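Local coordinates for protein cysteine desulfurase (Stenotrophomonas maltophilia, PDB 6WCI) that probably removes sulfur from L-cysteine, with pyridoxal 5'-phosphate as cofactor, to yield L-alanine and pass the sulfur to a carrier, at residues A73-A78 with S84-A89; T114-N119 with P267-G272. All coordinates share one frame; numbering follows the deposited sequence. Where two conformers were deposited one is given.

Contact 1: residues A73-A78 with S84-A89; sequences ANVSRA and SEATDA
One polar bond crosses between the loop 73-78 and the helical turns 84-89: the backbone N of Ser76 donates to Thr87 OG1 over 3.1 Å. The bond is well bent, with an angle of 135° at the hydrogen. Thr87 sets its hydroxyl anti to its own carbonyl carbon (chi1 -60°), where OG1 also bonds to Gly83 O one turn back, so the helix holds the oxygen that receives the loop. A second side-chain bond shapes the loop itself. Asn74 OD1 accepts from Val75 N at 2.8 Å, on a lone pair in the carbonyl plane. Asn74 ND2 is held by Thr297 OG1 and by Asn52 O of the second subunit, and Glu85 forms a salt bridge to Arg38 of that subunit.

The remaining contacts are van der Waals. Val75 lays CG1 beside the helix, 3.6 Å from the backbone O of Ala86 and 4.0 Å from Ala86 CB, the latter an apolar side-chain pair. Ala86 CB in turn lies 3.7 Å from Ala73 O. Farther along, Ala78 CB lies against the backbone of Ser84, 3.7 Å from Ser84 N.

The loop thus leaves helix 58-70 and folds back on the first turns of helix 81-101, while Ile300 at the start of helix 300-316 packs on Asn74 and Val75.

Contact 2: residues T114-N119 with P267-G272; sequences TTFAIN and PPFLGG
Both phenylalanines that meet here extend CG anti to the backbone N, Phe116 with chi1 -171° and Phe269 with chi1 -177°, and these torsions carry their rings toward each other between helix 114-126 and the loop 267-272. The backbones stay well apart, with 9.5 Å between Asn119 CA and Phe269 CA, so side chains do most of the bridging.

Phe116 reaches across with the far end of its ring. Leu270 comes from the opposite direction and sets its CD2 methyl at the ring edge, in the ring plane, 3.9 Å from Phe116 CZ. The same CZ lies 4.2 Å from Phe269 CD2, approaching obliquely. Leu270 uses its other branch within the loop: CD1 sits over one face of the Phe269 ring, 3.5 Å above its plane and offset toward the rim. The two methyls of one leucine thereby serve both aromatic rings.

Asn119 adds polar order to the helix. Its ND2 donates to Thr115 O at 2.7 Å along a nearly straight bond of 168°, reaching that oxygen from the face of the carbonyl plane opposite to the helical N-H of Asn119. This grip fixes the amide, whose OD1 accepts the N-H of Gly271 of the second subunit. The reciprocal bond joins Gly271 here to Asn119 of that subunit, and Phe269 O accepts from Tyr123 OH of the same partner, so in this protein the contact is also part of the subunit interface.

Thr115 OG1 bonds to the phosphate oxygen OP3 of the lysine-bound cofactor at position 246. A helix N-terminus at the cofactor phosphate is characteristic of the fold-type I pyridoxal-phosphate enzymes, to which the class-V aminotransferase family belongs.

Overall arrangement
Contact 1 and contact 2 lie in series along the chain and do not touch: their centres are 23 Å apart and their nearest atoms about 11 Å. Contact 1 sits toward the periphery, its centre 28 Å from that of the chain, whereas contact 2 is buried at 17 Å. Both meet the second subunit. In contact 1, Asn74 packs on His245 of that subunit, next to its cofactor-bearing residue 246, and Arg77 approaches His383 beside the modified Cys384, so the loop probably borders the partner's active site. In contact 2, Thr115 on helix 114-126 bonds to the cofactor phosphate of its own chain, and the contact joins this helix to the interface.

Contact 1: residues A73-A78 with S84-A89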
loop_
_atom_site.group_PDB
_atom_site.type_symbol
_atom_site.label_atom_id
_atom_site.label_comp_id
_atom_site.label_asym_id
_atom_site.label_seq_id
_atom_site.Cartn_x
_atom_site.Cartn_y
_atom_site.Cartn_z
ATOM N N ALA B 73 -3.324 -1.522 16.466
ATOM C CA ALA B 73 -2.152 -0.832 16.998
ATOM C C ALA B 73 -1.054 -0.975 15.953
ATOM O O ALA B 73 -1.208 -1.715 14.981
ATOM C CB ALA B 73 -1.714 -1.406 18.346
ATOM N N ASN B 74 0.052 -0.252 16.146
ATOM C CA ASN B 74 1.151 -0.350 15.199
ATOM C C ASN B 74 2.046 -1.535 15.561
ATOM O O ASN B 74 1.964 -2.091 16.654
ATOM C CB ASN B 74 1.961 0.955 15.160
ATOM C CG ASN B 74 2.461 1.279 13.762
ATOM O OD1 ASN B 74 2.925 0.399 13.033
ATOM N ND2 ASN B 74 2.351 2.544 13.374
ATOM N N VAL B 75 2.929 -1.908 14.634
ATOM C CA VAL B 75 3.744 -3.108 14.770
ATOM C C VAL B 75 5.212 -2.724 14.963
ATOM O O VAL B 75 5.590 -1.560 14.877
ATOM C CB VAL B 75 3.578 -4.054 13.566
ATOM C CG1 VAL B 75 2.148 -4.586 13.517
ATOM C CG2 VAL B 75 3.914 -3.324 12.282
ATOM N N SER B 76 6.040 -3.742 15.227
ATOM C CA SER B 76 7.484 -3.645 15.473
ATOM C C SER B 76 7.827 -2.887 16.756
ATOM O O SER B 76 7.066 -2.015 17.191
ATOM C CB SER B 76 8.206 -3.010 14.276
ATOM O OG SER B 76 9.617 -3.165 14.399
ATOM N N ARG B 77 8.986 -3.207 17.343
ATOM C CA ARG B 77 9.391 -2.669 18.643
ATOM C C ARG B 77 8.183 -2.583 19.574
ATOM O O ARG B 77 7.952 -1.573 20.242
ATOM C CB ARG B 77 10.071 -1.297 18.500
ATOM C CG ARG B 77 11.569 -1.256 18.848
ATOM C CD ARG B 77 12.041 0.078 19.507
ATOM N NE ARG B 77 11.277 1.251 19.074
ATOM C CZ ARG B 77 11.697 2.515 19.140
ATOM N NH1 ARG B 77 12.907 2.819 19.610
ATOM N NH2 ARG B 77 10.894 3.484 18.716
ATOM N N ALA B 78 7.404 -3.664 19.605
ATOM C CA ALA B 78 6.156 -3.692 20.350
ATOM C C ALA B 78 6.400 -3.474 21.836
ATOM O O ALA B 78 7.279 -4.096 22.448
ATOM C CB ALA B 78 5.441 -5.022 20.115
ATOM N N SER B 84 1.817 -5.708 20.702
ATOM C CA SER B 84 2.352 -7.063 20.638
ATOM C C SER B 84 1.426 -7.981 19.849
ATOM O O SER B 84 1.872 -8.734 18.976
ATOM C CB SER B 84 2.567 -7.603 22.051
ATOM O OG SER B 84 2.855 -8.985 22.034
ATOM N N GLU B 85 0.123 -7.931 20.148
ATOM C CA GLU B 85 -0.829 -8.750 19.405
ATOM C C GLU B 85 -0.789 -8.422 17.920
ATOM O O GLU B 85 -0.794 -9.327 17.075
ATOM C CB GLU B 85 -2.241 -8.557 19.961
ATOM C CG GLU B 85 -2.354 -8.924 21.427
ATOM C CD GLU B 85 -3.779 -8.869 21.947
ATOM O OE1 GLU B 85 -4.709 -8.682 21.132
ATOM O OE2 GLU B 85 -3.970 -9.018 23.172
ATOM N N ALA B 86 -0.731 -7.131 17.582
ATOM C CA ALA B 86 -0.696 -6.726 16.182
ATOM C C ALA B 86 0.573 -7.213 15.495
ATOM O O ALA B 86 0.532 -7.650 14.339
ATOM C CB ALA B 86 -0.816 -5.207 16.085
ATOM N N THR B 87 1.709 -7.144 16.192
ATOM C CA THR B 87 2.971 -7.585 15.613
ATOM C C THR B 87 2.971 -9.089 15.378
ATOM O O THR B 87 3.406 -9.562 14.318
ATOM C CB THR B 87 4.133 -7.179 16.523
ATOM O OG1 THR B 87 4.142 -5.754 16.660
ATOM C CG2 THR B 87 5.473 -7.636 15.927
ATOM N N ASP B 88 2.499 -9.858 16.360
ATOM C CA ASP B 88 2.446 -11.309 16.192
ATOM C C ASP B 88 1.546 -11.696 15.024
ATOM O O ASP B 88 1.873 -12.606 14.254
ATOM C CB ASP B 88 1.971 -11.973 17.482
ATOM C CG ASP B 88 2.950 -11.778 18.625
ATOM O OD1 ASP B 88 4.056 -11.245 18.380
ATOM O OD2 ASP B 88 2.619 -12.153 19.766
ATOM N N ALA B 89 0.415 -11.012 14.871
ATOM C CA ALA B 89 -0.480 -11.314 13.758
ATOM C C ALA B 89 0.159 -10.949 12.423
ATOM O O ALA B 89 0.044 -11.696 11.440
ATOM C CB ALA B 89 -1.802 -10.569 13.951
#

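Contact 2: residues T114-N119 with P267-G272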
loop_
_atom_site.group_PDB
_atom_site.type_symbol
_atom_site.label_atom_id
_atom_site.label_comp_id
_atom_site.label_asym_id
_atom_site.label_seq_id
_atom_site.Cartn_x
_atom_site.Cartn_y
_atom_site.Cartn_z
ATOM N N THR B 114 1.515 -6.858 -6.802
ATOM C CA THR B 114 2.518 -7.269 -7.781
ATOM C C THR B 114 3.215 -6.064 -8.386
ATOM O O THR B 114 4.439 -6.072 -8.574
ATOM C CB THR B 114 1.863 -8.097 -8.886
ATOM O OG1 THR B 114 1.670 -9.441 -8.431
ATOM C CG2 THR B 114 2.725 -8.101 -10.156
ATOM N N THR B 115 2.444 -5.026 -8.708
ATOM C CA THR B 115 3.002 -3.863 -9.385
ATOM C C THR B 115 4.164 -3.280 -8.589
ATOM O O THR B 115 5.245 -3.029 -9.135
ATOM C CB THR B 115 1.905 -2.821 -9.594
ATOM O OG1 THR B 115 0.828 -3.403 -10.331
ATOM C CG2 THR B 115 2.457 -1.628 -10.355
ATOM N N PHE B 116 3.968 -3.088 -7.279
ATOM C CA PHE B 116 5.058 -2.591 -6.447
ATOM C C PHE B 116 6.213 -3.582 -6.405
ATOM O O PHE B 116 7.385 -3.186 -6.494
ATOM C CB PHE B 116 4.565 -2.294 -5.027
ATOM C CG PHE B 116 5.586 -1.581 -4.172
ATOM C CD1 PHE B 116 6.690 -2.251 -3.675
ATOM C CD2 PHE B 116 5.445 -0.237 -3.880
ATOM C CE1 PHE B 116 7.640 -1.595 -2.914
ATOM C CE2 PHE B 116 6.386 0.424 -3.106
ATOM C CZ PHE B 116 7.486 -0.254 -2.625
ATOM N N ALA B 117 5.906 -4.868 -6.227
ATOM C CA ALA B 117 6.943 -5.900 -6.209
ATOM C C ALA B 117 7.868 -5.808 -7.423
ATOM O O ALA B 117 9.094 -5.875 -7.287
ATOM C CB ALA B 117 6.293 -7.286 -6.146
ATOM N N ILE B 118 7.300 -5.673 -8.627
ATOM C CA ILE B 118 8.139 -5.642 -9.824
ATOM C C ILE B 118 8.930 -4.338 -9.888
ATOM O O ILE B 118 10.115 -4.332 -10.235
ATOM C CB ILE B 118 7.292 -5.871 -11.094
ATOM C CG1 ILE B 118 6.735 -7.299 -11.116
ATOM C CG2 ILE B 118 8.120 -5.636 -12.359
ATOM C CD1 ILE B 118 5.859 -7.616 -12.346
ATOM N N ASN B 119 8.305 -3.220 -9.520
ATOM C CA ASN B 119 9.002 -1.934 -9.545
ATOM C C ASN B 119 10.185 -1.917 -8.583
ATOM O O ASN B 119 11.199 -1.252 -8.843
ATOM C CB ASN B 119 8.020 -0.807 -9.211
ATOM C CG ASN B 119 7.232 -0.342 -10.415
ATOM O OD1 ASN B 119 7.680 0.531 -11.167
ATOM N ND2 ASN B 119 6.035 -0.903 -10.595
ATOM N N PRO B 267 20.386 -2.133 -3.190
ATOM C CA PRO B 267 20.248 -0.961 -2.311
ATOM C C PRO B 267 18.797 -0.753 -1.918
ATOM O O PRO B 267 17.881 -1.220 -2.611
ATOM C CB PRO B 267 20.755 0.192 -3.185
ATOM C CG PRO B 267 20.437 -0.265 -4.579
ATOM C CD PRO B 267 20.706 -1.744 -4.574
ATOM N N PRO B 268 18.541 -0.074 -0.803
ATOM C CA PRO B 268 17.153 0.187 -0.419
ATOM C C PRO B 268 16.436 0.990 -1.488
ATOM O O PRO B 268 17.053 1.710 -2.280
ATOM C CB PRO B 268 17.276 0.974 0.892
ATOM C CG PRO B 268 18.707 1.359 1.030
ATOM C CD PRO B 268 19.510 0.408 0.198
ATOM N N PHE B 269 15.115 0.824 -1.526
ATOM C CA PHE B 269 14.272 1.536 -2.476
ATOM C C PHE B 269 13.571 2.686 -1.757
ATOM O O PHE B 269 14.032 3.828 -1.812
ATOM C CB PHE B 269 13.257 0.576 -3.122
ATOM C CG PHE B 269 12.398 1.218 -4.169
ATOM C CD1 PHE B 269 12.868 2.296 -4.898
ATOM C CD2 PHE B 269 11.116 0.761 -4.407
ATOM C CE1 PHE B 269 12.076 2.901 -5.850
ATOM C CE2 PHE B 269 10.316 1.361 -5.360
ATOM C CZ PHE B 269 10.801 2.431 -6.085
ATOM N N LEU B 270 12.464 2.415 -1.079
ATOM C CA LEU B 270 11.844 3.456 -0.268
ATOM C C LEU B 270 12.610 3.611 1.041
ATOM O O LEU B 270 13.025 2.624 1.658
ATOM C CB LEU B 270 10.374 3.146 0.008
ATOM C CG LEU B 270 9.328 3.659 -1.004
ATOM C CD1 LEU B 270 9.700 3.327 -2.417
ATOM C CD2 LEU B 270 7.922 3.147 -0.696
ATOM N N GLY B 271 12.800 4.860 1.453
ATOM C CA GLY B 271 13.455 5.182 2.710
ATOM C C GLY B 271 12.461 5.691 3.738
ATOM O O GLY B 271 11.469 6.339 3.396
ATOM N N GLY B 272 12.732 5.397 5.001
ATOM C CA GLY B 272 11.866 5.844 6.072
ATOM C C GLY B 272 12.091 4.989 7.306
ATOM O O GLY B 272 13.092 4.277 7.409
#